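Local coordinates for conserved hypothetical protein (Streptococcus pneumoniae, PDB 2GK4) that is of unknown function but probably acts in coenzyme A biosynthesis, like the phosphopantothenoylcysteine synthetase domain of its family, at residues L40-K52 with H60-L74. Numbering follows the deposited sequence.
Sequences LSAGYEVCLITTK and HPNLSIREITNTKDL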
loop_
_atom_site.group_PDB
_atom_site.type_symbol
_atom_site.label_atom_id
_atom_site.label_comp_id
_atom_site.label_asym_id
_atom_site.label_seq_id
_atom_site.Cartn_x
_atom_site.Cartn_y
_atom_site.Cartn_z
ATOM N N LEU A 40 -14.270 20.468 -13.701
ATOM C CA LEU A 40 -13.299 21.256 -14.481
ATOM C C LEU A 40 -13.897 21.627 -15.838
ATOM O O LEU A 40 -13.797 22.798 -16.303
ATOM C CB LEU A 40 -12.017 20.434 -14.689
ATOM C CG LEU A 40 -11.176 20.299 -13.402
ATOM C CD1 LEU A 40 -10.042 19.278 -13.587
ATOM C CD2 LEU A 40 -10.682 21.682 -12.891
ATOM N N SER A 41 -14.543 20.658 -16.476
ATOM C CA SER A 41 -15.088 20.871 -17.826
ATOM C C SER A 41 -16.321 21.784 -17.829
ATOM O O SER A 41 -16.710 22.335 -18.882
ATOM C CB SER A 41 -15.377 19.530 -18.486
ATOM O OG SER A 41 -14.165 18.813 -18.678
ATOM N N ALA A 42 -16.917 21.975 -16.655
ATOM C CA ALA A 42 -17.963 22.979 -16.478
ATOM C C ALA A 42 -17.446 24.341 -15.988
ATOM O O ALA A 42 -18.244 25.243 -15.740
ATOM C CB ALA A 42 -19.067 22.445 -15.536
ATOM N N GLY A 43 -16.130 24.487 -15.836
ATOM C CA GLY A 43 -15.494 25.783 -15.602
ATOM C C GLY A 43 -15.152 26.113 -14.147
ATOM O O GLY A 43 -14.756 27.248 -13.848
ATOM N N TYR A 44 -15.300 25.147 -13.236
ATOM C CA TYR A 44 -14.938 25.352 -11.819
ATOM C C TYR A 44 -13.446 25.240 -11.572
ATOM O O TYR A 44 -12.751 24.486 -12.258
ATOM C CB TYR A 44 -15.640 24.315 -10.919
ATOM C CG TYR A 44 -17.113 24.590 -10.824
ATOM C CD1 TYR A 44 -17.999 23.957 -11.683
ATOM C CD2 TYR A 44 -17.613 25.532 -9.913
ATOM C CE1 TYR A 44 -19.362 24.221 -11.639
ATOM C CE2 TYR A 44 -18.978 25.806 -9.854
ATOM C CZ TYR A 44 -19.843 25.141 -10.721
ATOM O OH TYR A 44 -21.196 25.405 -10.702
ATOM N N GLU A 45 -12.983 26.013 -10.591
ATOM C CA GLU A 45 -11.653 25.897 -10.034
ATOM C C GLU A 45 -11.739 24.782 -8.991
ATOM O O GLU A 45 -12.651 24.793 -8.149
ATOM C CB GLU A 45 -11.252 27.219 -9.378
ATOM C CG GLU A 45 -9.903 27.162 -8.670
ATOM C CD GLU A 45 -9.511 28.523 -8.087
ATOM O OE1 GLU A 45 -8.705 28.544 -7.114
ATOM O OE2 GLU A 45 -10.046 29.552 -8.589
ATOM N N VAL A 46 -10.869 23.783 -9.115
ATOM C CA VAL A 46 -10.901 22.618 -8.212
ATOM C C VAL A 46 -9.537 22.420 -7.582
ATOM O O VAL A 46 -8.520 22.471 -8.268
ATOM C CB VAL A 46 -11.264 21.303 -8.956
ATOM C CG1 VAL A 46 -11.240 20.088 -7.970
ATOM C CG2 VAL A 46 -12.626 21.424 -9.652
ATOM N N CYS A 47 -9.517 22.156 -6.280
ATOM C CA CYS A 47 -8.306 21.716 -5.625
ATOM C C CYS A 47 -8.542 20.267 -5.211
ATOM O O CYS A 47 -9.517 19.967 -4.482
ATOM C CB CYS A 47 -8.006 22.594 -4.410
ATOM S SG CYS A 47 -6.677 21.881 -3.364
ATOM N N LEU A 48 -7.723 19.363 -5.738
ATOM C CA LEU A 48 -7.897 17.936 -5.450
ATOM C C LEU A 48 -6.853 17.457 -4.462
ATOM O O LEU A 48 -5.649 17.524 -4.750
ATOM C CB LEU A 48 -7.754 17.110 -6.745
ATOM C CG LEU A 48 -7.815 15.586 -6.571
ATOM C CD1 LEU A 48 -9.191 15.121 -6.055
ATOM C CD2 LEU A 48 -7.444 14.845 -7.878
ATOM N N ILE A 49 -7.312 16.988 -3.305
ATOM C CA ILE A 49 -6.454 16.319 -2.347
ATOM C C ILE A 49 -6.563 14.834 -2.650
ATOM O O ILE A 49 -7.671 14.260 -2.660
ATOM C CB ILE A 49 -6.911 16.607 -0.902
ATOM C CG1 ILE A 49 -6.965 18.121 -0.664
ATOM C CG2 ILE A 49 -6.015 15.870 0.125
ATOM C CD1 ILE A 49 -5.664 18.861 -0.980
ATOM N N THR A 50 -5.426 14.219 -2.933
ATOM C CA THR A 50 -5.438 12.836 -3.363
ATOM C C THR A 50 -4.172 12.088 -2.887
ATOM O O THR A 50 -3.413 12.593 -2.050
ATOM C CB THR A 50 -5.720 12.800 -4.904
ATOM O OG1 THR A 50 -5.975 11.461 -5.349
ATOM C CG2 THR A 50 -4.534 13.458 -5.687
ATOM N N THR A 51 -3.974 10.877 -3.389
ATOM C CA THR A 51 -2.997 9.955 -2.798
ATOM C C THR A 51 -2.221 9.295 -3.928
ATOM O O THR A 51 -2.572 9.453 -5.124
ATOM C CB THR A 51 -3.679 8.933 -1.821
ATOM O OG1 THR A 51 -4.600 8.075 -2.541
ATOM C CG2 THR A 51 -4.445 9.658 -0.756
ATOM N N LYS A 52 -1.117 8.645 -3.559
ATOM C CA LYS A 52 -0.188 8.093 -4.529
ATOM C C LYS A 52 -0.820 7.110 -5.519
ATOM O O LYS A 52 -0.585 7.217 -6.723
ATOM C CB LYS A 52 1.013 7.460 -3.810
ATOM C CG LYS A 52 2.234 7.334 -4.700
ATOM C CD LYS A 52 2.750 8.711 -5.155
ATOM C CE LYS A 52 4.232 8.647 -5.512
ATOM N NZ LYS A 52 4.929 9.969 -5.360
ATOM N N HIS A 60 -4.878 20.411 -15.744
ATOM C CA HIS A 60 -5.858 21.399 -16.164
ATOM C C HIS A 60 -5.503 22.723 -15.522
ATOM O O HIS A 60 -5.103 22.741 -14.359
ATOM C CB HIS A 60 -7.268 20.982 -15.716
ATOM C CG HIS A 60 -8.371 21.738 -16.379
ATOM N ND1 HIS A 60 -8.730 23.015 -15.999
ATOM C CD2 HIS A 60 -9.217 21.387 -17.375
ATOM C CE1 HIS A 60 -9.739 23.421 -16.746
ATOM N NE2 HIS A 60 -10.045 22.454 -17.593
ATOM N N PRO A 61 -5.603 23.819 -16.294
ATOM C CA PRO A 61 -5.276 25.147 -15.779
ATOM C C PRO A 61 -6.027 25.494 -14.493
ATOM O O PRO A 61 -5.506 26.264 -13.683
ATOM C CB PRO A 61 -5.722 26.099 -16.904
ATOM C CG PRO A 61 -6.385 25.261 -17.934
ATOM C CD PRO A 61 -5.947 23.853 -17.725
ATOM N N ASN A 62 -7.221 24.928 -14.304
ATOM C CA ASN A 62 -8.047 25.277 -13.140
ATOM C C ASN A 62 -7.993 24.209 -12.051
ATOM O O ASN A 62 -8.763 24.263 -11.089
ATOM C CB ASN A 62 -9.483 25.552 -13.554
ATOM C CG ASN A 62 -9.622 26.862 -14.300
ATOM O OD1 ASN A 62 -8.824 27.798 -14.102
ATOM N ND2 ASN A 62 -10.599 26.929 -15.184
ATOM N N LEU A 63 -7.082 23.259 -12.219
ATOM C CA LEU A 63 -6.878 22.194 -11.240
ATOM C C LEU A 63 -5.548 22.345 -10.513
ATOM O O LEU A 63 -4.481 22.547 -11.144
ATOM C CB LEU A 63 -6.944 20.836 -11.933
ATOM C CG LEU A 63 -6.689 19.600 -11.070
ATOM C CD1 LEU A 63 -7.827 19.432 -10.054
ATOM C CD2 LEU A 63 -6.518 18.367 -11.993
ATOM N N SER A 64 -5.612 22.238 -9.182
ATOM C CA SER A 64 -4.422 22.110 -8.353
ATOM C C SER A 64 -4.516 20.763 -7.652
ATOM O O SER A 64 -5.581 20.381 -7.156
ATOM C CB SER A 64 -4.367 23.191 -7.272
ATOM O OG SER A 64 -4.561 24.476 -7.824
ATOM N N ILE A 65 -3.408 20.042 -7.616
ATOM C CA ILE A 65 -3.396 18.729 -6.970
ATOM C C ILE A 65 -2.425 18.755 -5.799
ATOM O O ILE A 65 -1.311 19.287 -5.918
ATOM C CB ILE A 65 -3.041 17.610 -7.981
ATOM C CG1 ILE A 65 -4.092 17.521 -9.102
ATOM C CG2 ILE A 65 -2.842 16.239 -7.280
ATOM C CD1 ILE A 65 -3.795 16.417 -10.138
ATOM N N ARG A 66 -2.854 18.201 -4.672
ATOM C CA ARG A 66 -1.969 18.002 -3.551
ATOM C C ARG A 66 -2.011 16.523 -3.180
ATOM O O ARG A 66 -3.087 15.970 -2.941
ATOM C CB ARG A 66 -2.408 18.869 -2.380
ATOM C CG ARG A 66 -1.681 18.522 -1.067
ATOM C CD ARG A 66 -0.298 19.175 -0.983
ATOM N NE ARG A 66 -0.353 20.608 -1.294
ATOM C CZ ARG A 66 0.612 21.489 -1.022
ATOM N NH1 ARG A 66 1.731 21.109 -0.414
ATOM N NH2 ARG A 66 0.452 22.759 -1.355
ATOM N N GLU A 67 -0.854 15.873 -3.169
ATOM C CA GLU A 67 -0.794 14.484 -2.791
ATOM C C GLU A 67 -0.476 14.397 -1.291
ATOM O O GLU A 67 0.372 15.146 -0.777
ATOM C CB GLU A 67 0.264 13.750 -3.622
ATOM C CG GLU A 67 -0.062 12.326 -3.950
ATOM C CD GLU A 67 0.641 11.824 -5.223
ATOM O OE1 GLU A 67 0.612 10.602 -5.465
ATOM O OE2 GLU A 67 1.206 12.641 -5.992
ATOM N N ILE A 68 -1.190 13.526 -0.591
ATOM C CA ILE A 68 -0.953 13.289 0.829
ATOM C C ILE A 68 -0.743 11.799 1.034
ATOM O O ILE A 68 -0.979 10.995 0.119
ATOM C CB ILE A 68 -2.119 13.775 1.706
ATOM C CG1 ILE A 68 -3.415 13.020 1.349
ATOM C CG2 ILE A 68 -2.274 15.306 1.588
ATOM C CD1 ILE A 68 -4.422 13.013 2.445
ATOM N N THR A 69 -0.320 11.433 2.239
ATOM C CA THR A 69 -0.004 10.038 2.528
ATOM C C THR A 69 -0.992 9.476 3.544
ATOM O O THR A 69 -1.748 8.553 3.220
ATOM C CB THR A 69 1.451 9.864 3.002
ATOM O OG1 THR A 69 2.331 10.299 1.953
ATOM C CG2 THR A 69 1.745 8.373 3.288
ATOM N N ASN A 70 -1.032 10.055 4.742
ATOM C CA ASN A 70 -1.783 9.450 5.878
ATOM C C ASN A 70 -2.869 10.360 6.431
ATOM O O ASN A 70 -3.085 11.481 5.916
ATOM C CB ASN A 70 -0.829 8.971 6.989
ATOM C CG ASN A 70 -0.042 10.108 7.639
ATOM O OD1 ASN A 70 -0.364 11.285 7.493
ATOM N ND2 ASN A 70 0.989 9.741 8.381
ATOM N N THR A 71 -3.569 9.906 7.471
ATOM C CA THR A 71 -4.689 10.708 8.003
ATOM C C THR A 71 -4.209 12.003 8.627
ATOM O O THR A 71 -4.859 13.050 8.471
ATOM C CB THR A 71 -5.579 9.944 8.995
ATOM O OG1 THR A 71 -4.793 9.473 10.099
ATOM C CG2 THR A 71 -6.300 8.800 8.299
ATOM N N LYS A 72 -3.053 11.960 9.303
ATOM C CA LYS A 72 -2.480 13.208 9.836
ATOM C C LYS A 72 -2.334 14.263 8.719
ATOM O O LYS A 72 -2.689 15.417 8.929
ATOM C CB LYS A 72 -1.120 12.965 10.515
ATOM C CG LYS A 72 -0.499 14.203 11.183
ATOM C CD LYS A 72 0.792 13.835 11.954
ATOM C CE LYS A 72 0.539 13.548 13.461
ATOM N NZ LYS A 72 -0.372 12.394 13.753
ATOM N N ASP A 73 -1.787 13.849 7.570
ATOM C CA ASP A 73 -1.643 14.731 6.388
ATOM C C ASP A 73 -3.008 15.283 5.980
ATOM O O ASP A 73 -3.127 16.481 5.655
ATOM C CB ASP A 73 -1.029 14.001 5.170
ATOM C CG ASP A 73 0.397 13.517 5.381
ATOM O OD1 ASP A 73 1.097 13.964 6.323
ATOM O OD2 ASP A 73 0.821 12.640 4.566
ATOM N N LEU A 74 -4.033 14.420 5.986
ATOM C CA LEU A 74 -5.373 14.861 5.563
ATOM C C LEU A 74 -5.930 15.909 6.532
ATOM O O LEU A 74 -6.481 16.939 6.126
ATOM C CB LEU A 74 -6.343 13.677 5.438
ATOM C CG LEU A 74 -7.781 14.130 5.094
ATOM C CD1 LEU A 74 -7.825 14.788 3.702
ATOM C CD2 LEU A 74 -8.684 12.965 5.149
HETATM O O HOH W 1 -12.365 24.675 -15.051
HETATM O O HOH W 2 -12.335 23.260 -19.225
HETATM O O HOH W 3 -7.131 25.071 -8.273
HETATM O O HOH W 4 -0.377 8.642 -0.892
#
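Strands 45-50 and 63-67 are parallel neighbours at one end of the Rossmann-like sheet, with 63-67 outermost in the chain and 45-50 also bonded to strand 5-9. Six backbone bonds zip the pair, from Val-46 N to Asn-62 O (2.9 Å) through to Ile-68 N to Thr-50 O (2.8 Å). Where helix 30-41 ends in a Schellman motif at Gly-43, Leu-40 packs on the loop leading into the edge strand. Its CB sits over the centre of one face of the His-60 ring (4.0 Å from the centroid), while CD1 reaches Leu-63 CB at 3.8 Å. With CG of His-60 anti to the backbone N (chi1 -166°), the ring accepts Asn-62 N at ND1 in its own plane, 3.0 Å away, which fixes its rotation within the type I turn. One water donates to the carbonyl oxygens of Leu-40 and Tyr-44 and accepts from Asn-62 ND2. Farther along, CD1 of Leu-63 lies against Val-46 and Leu-48, and Thr-50 CG2 meets Ile-65 CG2 at 3.6 Å; Thr-50 OG1 bonds to Ser-10 OG. On the other face, Ile-49 has two conformers, which leaves its contacts less certain: in one it runs beside Arg-66 and crosses Ile-68 at about a right angle, its CG2 also touching Leu-74 CD1 of helix 71-81. Backbone bonding thus sets the register, Leu-40 packs helix 30-41 against Leu-63 of the edge strand, and a shared water ties the turn to the helix end.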